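Local coordinates for TIR protein (PDB 3H16) that is a bacterial member of the TIR domain family, with the flavodoxin-like arrangement of a parallel beta sheet wrapped by helices, at residues S137-S140 with A146-M149; S74-V79 with M149-D154. All blocks are in the same frame, centred on the assembly; numbering follows the deposited sequence.

From the N terminus the chain first reaches 74-79, at the start of the central strand of the parallel sheet, and meets 149-154 only at the C-terminal end of helix 141-153. Contact 2 therefore closes a loop of 69 residues and packs the last helix on the sheet. Contact 1 falls within the span of contact 2, ending on Met-149, where the second segment of contact 2 begins, and is far more local: 137-140, just after the edge strand 134-135, reaches 146-149 across five residues of the same helix. Leu-148 CD1 rests 3.6 Å from Ile-78 CD1, joining the two contacts, whose centres are about 12 Å apart. Each also borders the second subunit.

Contact 1: residues S137-S140 with A146-M149; sequences STKS and ADLM
The ammonium of Lys-139 meets the carboxylate of Asp-147 in a salt bridge, with NZ 2.9 Å from OD2. The nitrogen arrives on the syn side of that oxygen, 26° out of the carboxylate plane, and Asp-147 OD1 is left 3.8 Å from Lys-139 NZ. The two side chains approach from opposite directions. That of Lys-139 is extended beyond CG, carrying the charge across a gap whose nearest CA atoms, those of Lys-139 and Asp-147, are 10.1 Å apart; on the way its CD passes 3.5 Å from Asp-147 OD2. The second subunit engages both partners: Lys-139 NZ also donates to the carbonyl oxygen of its Trp-90, and Asp-147 OD1 accepts a hydrogen bond from the backbone N of its Gln-92. Within the chain, Asp-147 packs on Phe-134 of the edge strand. Ser-140 is the N-cap of helix 141-153, its side chain capping a backbone N just past the loop. The ion pair thus ties the loop leading into the helix to the helix's second turn, and because both charges have partners in the neighbouring subunit, it forms part of the dimer interface and probably favours an ionised Asp-147.

Contact 2: residues S74-V79 with M149-D154; sequences SRFGIV and MAIIRD
Strand 76-79 and the last turn of helix 141-153 come nearest at Phe-76 and Ile-152, whose CA atoms are 7.8 Å apart, and the contact is made by Phe-76, on the strand, and Arg-75, at the corner where the chain turns just before it, both reaching the helix. The Phe-76 ring takes the CG2 methyl of Ile-151 over one face, a CH-pi contact 4.1 Å from the centroid and 19° off the ring normal, displaced toward the rim. With CG1 of Ile-151 beside the backbone nitrogen (chi1 -69°), CG2 is the branch opposite that nitrogen, and it is CG2 that meets the ring. Phe-76 CE2 also lies 3.5 Å from the carbonyl oxygen of Ile-151 and 4.0 Å from Ile-152 CA. One residue earlier, Arg-75 bends at chi3 (59°) and brings one face of its guanidinium against Ile-152 CG2, 3.7 Å from NH1. Its NH2 comes close to the carbonyl oxygen of Ile-152, but at an angle too poor for a hydrogen bond; the strongest polar partner of this arginine is Asp-22, in a salt bridge through NH1. Farther in, Ile-152 packs on Ile-23 and Ile-151 on Leu-110, in strands flanking 74-81. The contact is thus chiefly apolar helix-on-sheet packing of an alpha/beta fold, with the arginine's charge answered from the neighbouring strand 21-28 at its border.

Contact 1: residues S137-S140 with A146-M149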
ATOM      1  N   SER B 137     -15.490   0.715   3.327  1.00 25.35           N
ATOM      2  CA  SER B 137     -16.016   0.598   4.678  1.00 27.82           C
ATOM      3  C   SER B 137     -15.066   1.297   5.646  1.00 28.25           C
ATOM      4  O   SER B 137     -15.419   1.572   6.795  1.00 25.36           O
ATOM      5  CB  SER B 137     -16.144  -0.883   5.047  1.00 30.57           C
ATOM      6  OG  SER B 137     -16.573  -1.058   6.381  1.00 36.22           O
ATOM      7  N   THR B 138     -13.859   1.591   5.165  1.00 27.90           N
ATOM      8  CA  THR B 138     -12.848   2.240   5.988  1.00 27.95           C
ATOM      9  C   THR B 138     -12.394   3.580   5.428  1.00 28.26           C
ATOM     10  O   THR B 138     -11.679   4.331   6.084  1.00 31.22           O
ATOM     11  CB  THR B 138     -11.620   1.325   6.177  1.00 27.57           C
ATOM     12  OG1 THR B 138     -11.001   1.084   4.911  1.00 25.93           O
ATOM     13  CG2 THR B 138     -12.045  -0.008   6.790  1.00 24.42           C
ATOM     14  N   LYS B 139     -12.804   3.875   4.206  1.00 28.13           N
ATOM     15  CA  LYS B 139     -12.461   5.140   3.582  1.00 27.33           C
ATOM     16  C   LYS B 139     -13.628   5.584   2.724  1.00 28.43           C
ATOM     17  O   LYS B 139     -14.345   4.753   2.161  1.00 28.75           O
ATOM     18  CB  LYS B 139     -11.209   5.000   2.718  1.00 26.21           C
ATOM     19  CG  LYS B 139      -9.940   4.826   3.521  1.00 25.42           C
ATOM     20  CD  LYS B 139      -8.705   5.057   2.671  1.00 23.03           C
ATOM     21  CE  LYS B 139      -7.454   5.015   3.540  1.00 26.15           C
ATOM     22  NZ  LYS B 139      -6.202   5.232   2.763  1.00 24.62           N
ATOM     23  N   SER B 140     -13.840   6.892   2.647  1.00 27.09           N
ATOM     24  CA  SER B 140     -14.915   7.422   1.818  1.00 28.80           C
ATOM     25  C   SER B 140     -14.435   7.298   0.368  1.00 28.92           C
ATOM     26  O   SER B 140     -13.258   7.008   0.123  1.00 31.66           O
ATOM     27  CB  SER B 140     -15.170   8.891   2.158  1.00 26.33           C
ATOM     28  OG  SER B 140     -13.975   9.634   2.005  1.00 26.61           O
ATOM     29  N   ALA B 146      -8.332   9.944  -3.598  1.00 21.54           N
ATOM     30  CA  ALA B 146      -7.069  10.641  -3.358  1.00 21.81           C
ATOM     31  C   ALA B 146      -5.929   9.618  -3.460  1.00 23.49           C
ATOM     32  O   ALA B 146      -4.892   9.906  -4.057  1.00 26.14           O
ATOM     33  CB  ALA B 146      -7.067  11.301  -1.992  1.00 14.05           C
ATOM     34  N   ASP B 147      -6.124   8.427  -2.890  1.00 25.50           N
ATOM     35  CA  ASP B 147      -5.108   7.378  -2.958  1.00 28.08           C
ATOM     36  C   ASP B 147      -4.854   6.950  -4.406  1.00 28.96           C
ATOM     37  O   ASP B 147      -3.706   6.750  -4.809  1.00 27.58           O
ATOM     38  CB  ASP B 147      -5.530   6.148  -2.141  1.00 31.08           C
ATOM     39  CG  ASP B 147      -5.607   6.432  -0.644  1.00 37.18           C
ATOM     40  OD1 ASP B 147      -4.707   7.133  -0.128  1.00 38.35           O
ATOM     41  OD2 ASP B 147      -6.556   5.946   0.016  1.00 36.31           O
ATOM     42  N   LEU B 148      -5.926   6.810  -5.186  1.00 28.05           N
ATOM     43  CA  LEU B 148      -5.807   6.402  -6.576  1.00 28.12           C
ATOM     44  C   LEU B 148      -5.076   7.446  -7.422  1.00 28.96           C
ATOM     45  O   LEU B 148      -4.290   7.096  -8.303  1.00 28.52           O
ATOM     46  CB  LEU B 148      -7.189   6.118  -7.159  1.00 26.83           C
ATOM     47  CG  LEU B 148      -7.907   4.925  -6.525  1.00 26.41           C
ATOM     48  CD1 LEU B 148      -9.348   4.915  -6.958  1.00 24.98           C
ATOM     49  CD2 LEU B 148      -7.220   3.631  -6.918  1.00 25.45           C
ATOM     50  N   MET B 149      -5.334   8.723  -7.155  1.00 29.13           N
ATOM     51  CA  MET B 149      -4.668   9.794  -7.886  1.00 30.01           C
ATOM     52  C   MET B 149      -3.195   9.790  -7.502  1.00 30.76           C
ATOM     53  O   MET B 149      -2.327  10.075  -8.324  1.00 33.39           O
ATOM     54  CB  MET B 149      -5.285  11.155  -7.553  1.00 28.50           C
ATOM     55  CG  MET B 149      -6.693  11.348  -8.080  1.00 30.83           C
ATOM     56  SD  MET B 149      -6.852  10.956  -9.845  1.00 33.93           S
ATOM     57  CE  MET B 149      -5.918  12.279 -10.571  1.00 30.74           C
TER

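Contact 2: residues S74-V79 with M149-D154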
ATOM      1  N   SER B  74      -5.053   0.913 -20.677  1.00 36.73           N
ATOM      2  CA  SER B  74      -5.069   1.676 -19.437  1.00 34.49           C
ATOM      3  C   SER B  74      -3.785   1.475 -18.668  1.00 35.74           C
ATOM      4  O   SER B  74      -3.053   0.515 -18.902  1.00 34.26           O
ATOM      5  CB  SER B  74      -6.242   1.245 -18.553  1.00 33.02           C
ATOM      6  OG  SER B  74      -7.463   1.223 -19.274  1.00 32.96           O
ATOM      7  N   ARG B  75      -3.524   2.386 -17.742  1.00 38.62           N
ATOM      8  CA  ARG B  75      -2.332   2.322 -16.913  1.00 42.62           C
ATOM      9  C   ARG B  75      -2.592   1.385 -15.744  1.00 40.00           C
ATOM     10  O   ARG B  75      -1.782   0.517 -15.434  1.00 37.69           O
ATOM     11  CB  ARG B  75      -1.994   3.723 -16.406  1.00 50.27           C
ATOM     12  CG  ARG B  75      -1.724   4.700 -17.538  1.00 63.63           C
ATOM     13  CD  ARG B  75      -1.611   6.126 -17.047  1.00 72.41           C
ATOM     14  NE  ARG B  75      -0.547   6.281 -16.067  1.00 80.49           N
ATOM     15  CZ  ARG B  75      -0.220   7.438 -15.513  1.00 85.05           C
ATOM     16  NH1 ARG B  75      -0.878   8.540 -15.851  1.00 89.66           N
ATOM     17  NH2 ARG B  75       0.757   7.492 -14.620  1.00 88.06           N
ATOM     18  N   PHE B  76      -3.733   1.577 -15.094  1.00 37.52           N
ATOM     19  CA  PHE B  76      -4.118   0.743 -13.967  1.00 37.40           C
ATOM     20  C   PHE B  76      -5.573   0.333 -14.141  1.00 34.96           C
ATOM     21  O   PHE B  76      -6.325   0.934 -14.917  1.00 34.39           O
ATOM     22  CB  PHE B  76      -3.969   1.499 -12.638  1.00 40.42           C
ATOM     23  CG  PHE B  76      -2.560   1.900 -12.316  1.00 46.28           C
ATOM     24  CD1 PHE B  76      -1.602   0.937 -11.986  1.00 49.19           C
ATOM     25  CD2 PHE B  76      -2.183   3.246 -12.336  1.00 47.44           C
ATOM     26  CE1 PHE B  76      -0.280   1.308 -11.676  1.00 50.28           C
ATOM     27  CE2 PHE B  76      -0.870   3.629 -12.032  1.00 48.72           C
ATOM     28  CZ  PHE B  76       0.084   2.658 -11.700  1.00 49.91           C
ATOM     29  N   GLY B  77      -5.959  -0.706 -13.419  1.00 32.54           N
ATOM     30  CA  GLY B  77      -7.324  -1.166 -13.475  1.00 28.42           C
ATOM     31  C   GLY B  77      -7.798  -1.265 -12.049  1.00 27.09           C
ATOM     32  O   GLY B  77      -6.989  -1.435 -11.136  1.00 22.94           O
ATOM     33  N   ILE B  78      -9.104  -1.134 -11.861  1.00 26.50           N
ATOM     34  CA  ILE B  78      -9.735  -1.228 -10.546  1.00 27.96           C
ATOM     35  C   ILE B  78     -10.780  -2.326 -10.668  1.00 26.98           C
ATOM     36  O   ILE B  78     -11.428  -2.463 -11.711  1.00 26.87           O
ATOM     37  CB  ILE B  78     -10.502   0.086 -10.158  1.00 29.58           C
ATOM     38  CG1 ILE B  78      -9.534   1.204  -9.799  1.00 29.71           C
ATOM     39  CG2 ILE B  78     -11.427  -0.167  -8.974  1.00 29.53           C
ATOM     40  CD1 ILE B  78     -10.249   2.523  -9.546  1.00 32.70           C
ATOM     41  N   VAL B  79     -10.935  -3.128  -9.624  1.00 26.28           N
ATOM     42  CA  VAL B  79     -11.963  -4.150  -9.656  1.00 24.67           C
ATOM     43  C   VAL B  79     -12.803  -3.970  -8.391  1.00 23.64           C
ATOM     44  O   VAL B  79     -12.274  -3.932  -7.276  1.00 25.31           O
ATOM     45  CB  VAL B  79     -11.366  -5.587  -9.745  1.00 23.23           C
ATOM     46  CG1 VAL B  79     -10.602  -5.939  -8.484  1.00 26.28           C
ATOM     47  CG2 VAL B  79     -12.471  -6.585  -9.972  1.00 20.74           C
ATOM     48  N   MET B 149      -5.334   8.723  -7.155  1.00 29.13           N
ATOM     49  CA  MET B 149      -4.668   9.794  -7.886  1.00 30.01           C
ATOM     50  C   MET B 149      -3.195   9.790  -7.502  1.00 30.76           C
ATOM     51  O   MET B 149      -2.327  10.075  -8.324  1.00 33.39           O
ATOM     52  CB  MET B 149      -5.285  11.155  -7.553  1.00 28.50           C
ATOM     53  CG  MET B 149      -6.693  11.348  -8.080  1.00 30.83           C
ATOM     54  SD  MET B 149      -6.852  10.956  -9.845  1.00 33.93           S
ATOM     55  CE  MET B 149      -5.918  12.279 -10.571  1.00 30.74           C
ATOM     56  N   ALA B 150      -2.918   9.465  -6.243  1.00 29.00           N
ATOM     57  CA  ALA B 150      -1.548   9.409  -5.768  1.00 27.35           C
ATOM     58  C   ALA B 150      -0.814   8.314  -6.523  1.00 29.10           C
ATOM     59  O   ALA B 150       0.331   8.498  -6.937  1.00 27.86           O
ATOM     60  CB  ALA B 150      -1.527   9.113  -4.303  1.00 23.56           C
ATOM     61  N   ILE B 151      -1.487   7.176  -6.696  1.00 31.49           N
ATOM     62  CA  ILE B 151      -0.929   6.023  -7.395  1.00 34.78           C
ATOM     63  C   ILE B 151      -0.772   6.295  -8.885  1.00 38.76           C
ATOM     64  O   ILE B 151       0.155   5.795  -9.520  1.00 40.81           O
ATOM     65  CB  ILE B 151      -1.814   4.771  -7.186  1.00 34.37           C
ATOM     66  CG1 ILE B 151      -1.724   4.314  -5.728  1.00 33.92           C
ATOM     67  CG2 ILE B 151      -1.366   3.642  -8.101  1.00 32.22           C
ATOM     68  CD1 ILE B 151      -2.582   3.104  -5.405  1.00 31.70           C
ATOM     69  N   ILE B 152      -1.676   7.085  -9.446  1.00 42.45           N
ATOM     70  CA  ILE B 152      -1.592   7.423 -10.859  1.00 45.03           C
ATOM     71  C   ILE B 152      -0.371   8.319 -11.103  1.00 46.93           C
ATOM     72  O   ILE B 152       0.369   8.127 -12.070  1.00 42.87           O
ATOM     73  CB  ILE B 152      -2.855   8.181 -11.329  1.00 44.82           C
ATOM     74  CG1 ILE B 152      -3.978   7.196 -11.628  1.00 46.25           C
ATOM     75  CG2 ILE B 152      -2.545   9.013 -12.563  1.00 53.68           C
ATOM     76  CD1 ILE B 152      -5.224   7.869 -12.179  1.00 35.44           C
ATOM     77  N   ARG B 153      -0.169   9.290 -10.214  1.00 50.23           N
ATOM     78  CA  ARG B 153       0.931  10.249 -10.314  1.00 55.12           C
ATOM     79  C   ARG B 153       2.301   9.773  -9.823  1.00 58.50           C
ATOM     80  O   ARG B 153       3.238   9.636 -10.617  1.00 59.38           O
ATOM     81  CB  ARG B 153       0.543  11.532  -9.578  1.00 53.27           C
ATOM     82  CG  ARG B 153      -0.676  12.199 -10.173  1.00 54.39           C
ATOM     83  CD  ARG B 153      -1.167  13.365  -9.337  1.00 58.04           C
ATOM     84  NE  ARG B 153      -2.314  14.011  -9.973  1.00 61.18           N
ATOM     85  CZ  ARG B 153      -3.189  14.788  -9.344  1.00 63.17           C
ATOM     86  NH1 ARG B 153      -3.059  15.027  -8.043  1.00 63.02           N
ATOM     87  NH2 ARG B 153      -4.202  15.325 -10.018  1.00 63.05           N
ATOM     88  N   ASP B 154       2.415   9.539  -8.517  1.00 60.94           N
ATOM     89  CA  ASP B 154       3.669   9.094  -7.905  1.00 63.94           C
ATOM     90  C   ASP B 154       4.244   7.857  -8.576  1.00 66.48           C
ATOM     91  O   ASP B 154       5.449   7.872  -8.908  1.00 71.14           O
ATOM     92  CB  ASP B 154       3.466   8.794  -6.419  1.00 63.09           C
ATOM     93  CG  ASP B 154       2.675   9.871  -5.711  1.00 56.83           C
ATOM     94  OD1 ASP B 154       2.729  11.042  -6.149  1.00 52.43           O
ATOM     95  OD2 ASP B 154       2.007   9.546  -4.708  1.00 51.67           O
TER